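Local structure of 3-dehydroshikimate dehydratase (Pseudomonas putida, 5HMQ) at residues Gly134-Trp140 / Val164-His170; Asn145-Gln149 / Asp177-Ile181. The protein catalyses the metal-dependent dehydration of 3-dehydroshikimate to protocatechuate, a shared intermediate in the breakdown of quinate and shikimate. One frame throughout, in Å; residues are numbered along the deposited sequence.

Contact 1 (Gly134-Trp140 / Val164-His170); sequences GYEALAW and VILDSFH. With MG (magnesium ion), chain K.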
loop_
_atom_site.group_PDB
_atom_site.type_symbol
_atom_site.label_atom_id
_atom_site.label_comp_id
_atom_site.label_asym_id
_atom_site.label_seq_id
_atom_site.Cartn_x
_atom_site.Cartn_y
_atom_site.Cartn_z
ATOM N N GLY C 134 -34.490 -5.497 0.862
ATOM C CA GLY C 134 -33.892 -5.597 -0.455
ATOM C C GLY C 134 -33.187 -6.926 -0.638
ATOM O O GLY C 134 -32.240 -7.233 0.089
ATOM N N TYR C 135 -33.639 -7.723 -1.603
ATOM C CA TYR C 135 -33.169 -9.090 -1.787
ATOM C C TYR C 135 -32.078 -9.113 -2.854
ATOM O O TYR C 135 -32.309 -8.690 -3.991
ATOM C CB TYR C 135 -34.336 -10.000 -2.174
ATOM C CG TYR C 135 -34.029 -11.482 -2.170
ATOM C CD1 TYR C 135 -33.263 -12.055 -1.160
ATOM C CD2 TYR C 135 -34.532 -12.313 -3.162
ATOM C CE1 TYR C 135 -32.994 -13.415 -1.152
ATOM C CE2 TYR C 135 -34.268 -13.670 -3.163
ATOM C CZ TYR C 135 -33.501 -14.216 -2.156
ATOM O OH TYR C 135 -33.242 -15.569 -2.160
ATOM N N GLU C 136 -30.896 -9.604 -2.482
ATOM C CA GLU C 136 -29.738 -9.664 -3.367
ATOM C C GLU C 136 -29.315 -11.112 -3.558
ATOM O O GLU C 136 -29.218 -11.868 -2.585
ATOM C CB GLU C 136 -28.562 -8.861 -2.801
ATOM C CG GLU C 136 -27.282 -8.975 -3.622
ATOM C CD GLU C 136 -26.046 -8.572 -2.841
ATOM O OE1 GLU C 136 -25.298 -7.688 -3.313
ATOM O OE2 GLU C 136 -25.833 -9.131 -1.745
ATOM N N ALA C 137 -29.061 -11.496 -4.805
ATOM C CA ALA C 137 -28.544 -12.822 -5.118
ATOM C C ALA C 137 -27.022 -12.806 -5.046
ATOM O O ALA C 137 -26.370 -12.012 -5.734
ATOM C CB ALA C 137 -28.998 -13.277 -6.503
ATOM N N LEU C 138 -26.461 -13.664 -4.204
ATOM C CA LEU C 138 -25.034 -13.934 -4.259
ATOM C C LEU C 138 -24.751 -14.882 -5.415
ATOM O O LEU C 138 -25.506 -15.827 -5.653
ATOM C CB LEU C 138 -24.544 -14.537 -2.944
ATOM C CG LEU C 138 -24.773 -13.683 -1.696
ATOM C CD1 LEU C 138 -24.317 -14.424 -0.447
ATOM C CD2 LEU C 138 -24.066 -12.343 -1.815
ATOM N N ALA C 139 -23.662 -14.621 -6.142
ATOM C CA ALA C 139 -23.309 -15.464 -7.282
ATOM C C ALA C 139 -23.085 -16.918 -6.886
ATOM O O ALA C 139 -23.140 -17.797 -7.750
ATOM C CB ALA C 139 -22.064 -14.916 -7.979
ATOM N N TRP C 140 -22.838 -17.191 -5.604
ATOM C CA TRP C 140 -22.661 -18.547 -5.103
ATOM C C TRP C 140 -23.826 -18.999 -4.227
ATOM O O TRP C 140 -23.658 -19.892 -3.390
ATOM C CB TRP C 140 -21.344 -18.656 -4.332
ATOM C CG TRP C 140 -21.202 -17.621 -3.263
ATOM C CD1 TRP C 140 -21.565 -17.738 -1.954
ATOM C CD2 TRP C 140 -20.657 -16.304 -3.413
ATOM N NE1 TRP C 140 -21.280 -16.576 -1.279
ATOM C CE2 TRP C 140 -20.727 -15.678 -2.154
ATOM C CE3 TRP C 140 -20.120 -15.593 -4.492
ATOM C CZ2 TRP C 140 -20.271 -14.376 -1.938
ATOM C CZ3 TRP C 140 -19.671 -14.301 -4.280
ATOM C CH2 TRP C 140 -19.749 -13.706 -3.011
ATOM N N VAL C 164 -35.910 -5.575 -5.041
ATOM C CA VAL C 164 -34.721 -6.184 -5.623
ATOM C C VAL C 164 -33.521 -5.286 -5.363
ATOM O O VAL C 164 -33.613 -4.056 -5.481
ATOM C CB VAL C 164 -34.917 -6.428 -7.132
ATOM C CG1 VAL C 164 -33.640 -6.973 -7.762
ATOM C CG2 VAL C 164 -36.078 -7.384 -7.362
ATOM N N ILE C 165 -32.396 -5.895 -5.002
ATOM C CA ILE C 165 -31.112 -5.208 -4.930
ATOM C C ILE C 165 -30.200 -5.819 -5.984
ATOM O O ILE C 165 -30.063 -7.045 -6.056
ATOM C CB ILE C 165 -30.480 -5.304 -3.529
ATOM C CG1 ILE C 165 -31.243 -4.415 -2.541
ATOM C CG2 ILE C 165 -29.002 -4.922 -3.578
ATOM C CD1 ILE C 165 -30.545 -4.229 -1.209
ATOM N N LEU C 166 -29.591 -4.965 -6.804
ATOM C CA LEU C 166 -28.741 -5.396 -7.903
ATOM C C LEU C 166 -27.281 -5.103 -7.584
ATOM O O LEU C 166 -26.948 -4.023 -7.084
ATOM C CB LEU C 166 -29.136 -4.709 -9.213
ATOM C CG LEU C 166 -30.553 -4.974 -9.727
ATOM C CD1 LEU C 166 -30.880 -4.071 -10.908
ATOM C CD2 LEU C 166 -30.721 -6.437 -10.108
ATOM N N ASP C 167 -26.417 -6.066 -7.898
ATOM C CA ASP C 167 -24.984 -5.983 -7.639
ATOM C C ASP C 167 -24.262 -6.351 -8.926
ATOM O O ASP C 167 -24.365 -7.493 -9.388
ATOM C CB ASP C 167 -24.584 -6.918 -6.490
ATOM C CG ASP C 167 -23.106 -6.839 -6.136
ATOM O OD1 ASP C 167 -22.249 -6.905 -7.043
ATOM O OD2 ASP C 167 -22.798 -6.721 -4.931
ATOM N N SER C 168 -23.527 -5.391 -9.493
ATOM C CA SER C 168 -22.939 -5.593 -10.814
ATOM C C SER C 168 -21.960 -6.760 -10.833
ATOM O O SER C 168 -21.862 -7.463 -11.845
ATOM C CB SER C 168 -22.248 -4.314 -11.290
ATOM O OG SER C 168 -21.174 -3.962 -10.439
ATOM N N PHE C 169 -21.238 -7.000 -9.737
ATOM C CA PHE C 169 -20.291 -8.110 -9.741
ATOM C C PHE C 169 -21.014 -9.450 -9.770
ATOM O O PHE C 169 -20.659 -10.338 -10.552
ATOM C CB PHE C 169 -19.353 -8.048 -8.535
ATOM C CG PHE C 169 -18.346 -9.167 -8.516
ATOM C CD1 PHE C 169 -18.672 -10.409 -7.988
ATOM C CD2 PHE C 169 -17.087 -8.990 -9.063
ATOM C CE1 PHE C 169 -17.762 -11.443 -8.002
ATOM C CE2 PHE C 169 -16.168 -10.021 -9.069
ATOM C CZ PHE C 169 -16.505 -11.247 -8.535
ATOM N N HIS C 170 -22.022 -9.622 -8.911
ATOM C CA HIS C 170 -22.713 -10.907 -8.837
ATOM C C HIS C 170 -23.364 -11.271 -10.164
ATOM O O HIS C 170 -23.476 -12.456 -10.495
ATOM C CB HIS C 170 -23.758 -10.882 -7.719
ATOM C CG HIS C 170 -23.173 -10.862 -6.342
ATOM N ND1 HIS C 170 -22.296 -11.826 -5.890
ATOM C CD2 HIS C 170 -23.340 -9.996 -5.314
ATOM C CE1 HIS C 170 -21.949 -11.553 -4.644
ATOM N NE2 HIS C 170 -22.568 -10.448 -4.272
HETATM MG MG MG K . -23.465 -6.826 -2.942
HETATM O O HOH W 1 -29.628 -9.801 -7.009
HETATM O O HOH W 2 -22.534 -8.511 -2.483
HETATM O O HOH W 3 -24.053 -6.754 -1.003
#
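Y135 pairs with V164 in a parallel bridge, I165 N giving its hydrogen to Y135 O at 3.0 Å, and the strand segments 134-136 and 164-167, inclined at 40°, separate beyond it. Where they part, water 1 fills in, accepting from A137 N and donating to I165 O. I165 lays CG1 against G134 CA at 3.6 Å, while its CG2 branch touches E136 CB.

These neighbouring strands of a TIM barrel each deliver one carboxylate to a magnesium ion at their C-terminal ends. E136 is extended, CG anti to the backbone N (chi1 175°), which carries OE1 to 2.1 Å from the metal. D167 OD2 binds at the same distance, and the two carboxylates are turned obliquely to each other. D167 also caps the helix that follows: its OD1 takes weak bonds from F169 N and H170 N, while R212 donates to OD2. Q193 and E241 complete the protein ligands, with waters 2 and 3 on the ion.

The H170 ring reaches back across the contact. L138 CA sits over one of its faces, a CH-pi contact 4.0 Å from the ring centroid, and the edge of the H170 ring points at the face of W140 in an offset edge-to-face pair with planes at 64°. H170 NE2 is hydrogen-bonded to metal-bound water 2, 2.6 Å away. The two metal-bound carboxylate oxygens, E136 OE1 and D167 OD2, are 3.1 Å apart, a closeness that the magnesium charge would offset; H170, through water 2, belongs to the second shell of this catalytic site.

Contact 2 (Asn145-Gln149 / Asp177-Ile181); sequences NTYQQ and DPSAI
Y147 OH donates to D177 O at 2.6 Å, and this one hydroxyl carries the direct hydrogen bonding between the segments. The bond lies in the plane of the D177 carbonyl and meets it at a C=O...O angle of 150°, with D177 O also near the plane of the tyrosine ring. Close by, Q148 NE2 and D177 N both donate to water 4, weakly from the glutamine, which makes a second, solvent-mediated bridge.

Local caps and turns order each segment. T146 is the N-cap of helix 147-157, its OG1 accepting a weak bond from Q149 N; Q149 OE1 in turn receives T146 OG1 and N145 N from opposite faces of its amide plane. Across the contact, D177 OD1 accepts from S179 N at 3.1 Å in an Asx turn leading into the 3-10 segment. In the TIM barrel, the contact joins the start of an outer helix to the loop between helix 168-172 and strand 189-194.

Packing over both faces of the tyrosine ring completes the contact. Y147 CG lies between the backbone N and the carbonyl carbon (chi1 78°), which turns the ring toward 177-181. Q148 OE1 lies over one face and I181 CG1 over the other, the latter a CH-pi contact 3.8 Å from the ring centroid. A180 CB touches the hydroxyl, and apolar L166 packs against both Y147 and I181.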
loop_
_atom_site.group_PDB
_atom_site.type_symbol
_atom_site.label_atom_id
_atom_site.label_comp_id
_atom_site.label_asym_id
_atom_site.label_seq_id
_atom_site.Cartn_x
_atom_site.Cartn_y
_atom_site.Cartn_z
ATOM N N ASN C 145 -29.049 -17.436 -7.334
ATOM C CA ASN C 145 -27.758 -16.830 -7.627
ATOM C C ASN C 145 -27.787 -15.887 -8.825
ATOM O O ASN C 145 -26.716 -15.505 -9.314
ATOM C CB ASN C 145 -26.699 -17.921 -7.846
ATOM C CG ASN C 145 -26.855 -18.628 -9.178
ATOM O OD1 ASN C 145 -27.970 -18.890 -9.630
ATOM N ND2 ASN C 145 -25.733 -18.952 -9.810
ATOM N N THR C 146 -28.964 -15.488 -9.304
ATOM C CA THR C 146 -29.079 -14.543 -10.407
ATOM C C THR C 146 -30.156 -13.525 -10.063
ATOM O O THR C 146 -31.037 -13.782 -9.238
ATOM C CB THR C 146 -29.433 -15.231 -11.734
ATOM O OG1 THR C 146 -30.700 -15.886 -11.610
ATOM C CG2 THR C 146 -28.373 -16.256 -12.113
ATOM N N TYR C 147 -30.084 -12.359 -10.710
ATOM C CA TYR C 147 -31.111 -11.348 -10.484
ATOM C C TYR C 147 -32.456 -11.785 -11.048
ATOM O O TYR C 147 -33.503 -11.375 -10.533
ATOM C CB TYR C 147 -30.692 -10.005 -11.088
ATOM C CG TYR C 147 -30.852 -9.903 -12.591
ATOM C CD1 TYR C 147 -32.054 -9.489 -13.157
ATOM C CD2 TYR C 147 -29.797 -10.202 -13.442
ATOM C CE1 TYR C 147 -32.207 -9.396 -14.526
ATOM C CE2 TYR C 147 -29.939 -10.104 -14.815
ATOM C CZ TYR C 147 -31.146 -9.701 -15.352
ATOM O OH TYR C 147 -31.292 -9.603 -16.716
ATOM N N GLN C 148 -32.450 -12.601 -12.107
ATOM C CA GLN C 148 -33.705 -13.092 -12.669
ATOM C C GLN C 148 -34.486 -13.911 -11.649
ATOM O O GLN C 148 -35.704 -13.747 -11.514
ATOM C CB GLN C 148 -33.433 -13.922 -13.923
ATOM C CG GLN C 148 -32.816 -13.145 -15.075
ATOM C CD GLN C 148 -31.299 -13.139 -15.026
ATOM O OE1 GLN C 148 -30.700 -13.264 -13.958
ATOM N NE2 GLN C 148 -30.670 -13.000 -16.187
ATOM N N GLN C 149 -33.802 -14.798 -10.921
ATOM C CA GLN C 149 -34.467 -15.570 -9.875
ATOM C C GLN C 149 -34.951 -14.669 -8.746
ATOM O O GLN C 149 -36.020 -14.905 -8.171
ATOM C CB GLN C 149 -33.531 -16.648 -9.332
ATOM C CG GLN C 149 -33.170 -17.726 -10.335
ATOM C CD GLN C 149 -31.993 -18.567 -9.877
ATOM O OE1 GLN C 149 -30.861 -18.089 -9.817
ATOM N NE2 GLN C 149 -32.258 -19.827 -9.553
ATOM N N ASP C 177 -26.715 -11.748 -18.387
ATOM C CA ASP C 177 -27.172 -10.735 -19.327
ATOM C C ASP C 177 -28.042 -9.739 -18.574
ATOM O O ASP C 177 -29.138 -10.107 -18.123
ATOM C CB ASP C 177 -27.955 -11.379 -20.467
ATOM C CG ASP C 177 -28.202 -10.429 -21.631
ATOM O OD1 ASP C 177 -28.121 -9.197 -21.442
ATOM O OD2 ASP C 177 -28.480 -10.922 -22.745
ATOM N N PRO C 178 -27.613 -8.483 -18.414
ATOM C CA PRO C 178 -28.410 -7.509 -17.657
ATOM C C PRO C 178 -29.602 -6.953 -18.418
ATOM O O PRO C 178 -30.322 -6.112 -17.868
ATOM C CB PRO C 178 -27.389 -6.401 -17.368
ATOM C CG PRO C 178 -26.481 -6.442 -18.553
ATOM C CD PRO C 178 -26.354 -7.903 -18.912
ATOM N N SER C 179 -29.829 -7.396 -19.657
ATOM C CA SER C 179 -30.826 -6.753 -20.508
ATOM C C SER C 179 -32.235 -6.898 -19.944
ATOM O O SER C 179 -33.040 -5.964 -20.026
ATOM C CB SER C 179 -30.757 -7.336 -21.919
ATOM O OG SER C 179 -31.548 -6.582 -22.816
ATOM N N ALA C 180 -32.552 -8.054 -19.359
ATOM C CA ALA C 180 -33.891 -8.287 -18.828
ATOM C C ALA C 180 -34.222 -7.421 -17.619
ATOM O O ALA C 180 -35.362 -7.476 -17.142
ATOM C CB ALA C 180 -34.066 -9.762 -18.464
ATOM N N ILE C 181 -33.270 -6.638 -17.105
ATOM C CA ILE C 181 -33.580 -5.736 -15.998
ATOM C C ILE C 181 -34.629 -4.707 -16.400
ATOM O O ILE C 181 -35.455 -4.301 -15.572
ATOM C CB ILE C 181 -32.290 -5.060 -15.485
ATOM C CG1 ILE C 181 -31.368 -6.088 -14.830
ATOM C CG2 ILE C 181 -32.609 -3.960 -14.485
ATOM C CD1 ILE C 181 -29.979 -5.564 -14.535
HETATM O O HOH W 4 -28.119 -13.873 -17.794
#

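From the N terminus, the chain runs along strand 132-136 into the first half of contact 1, turns through 145-149, the first half of contact 2, and follows helix 147-157 back along the outside of the barrel. Strand 162-167 then returns it to the barrel wall, where 164-170 closes contact 1 and completes a beta-alpha-beta crossover. Only afterwards does 177-181 close contact 2, so the two loops cross. One contact joins adjacent strands at the metal centre; the other ties the intervening helix to the loop that follows helix 168-172. Their centres lie about 9 Å apart and they touch directly, A137 CB packing on T146 O at 3.4 Å and L138 O on N145 CB.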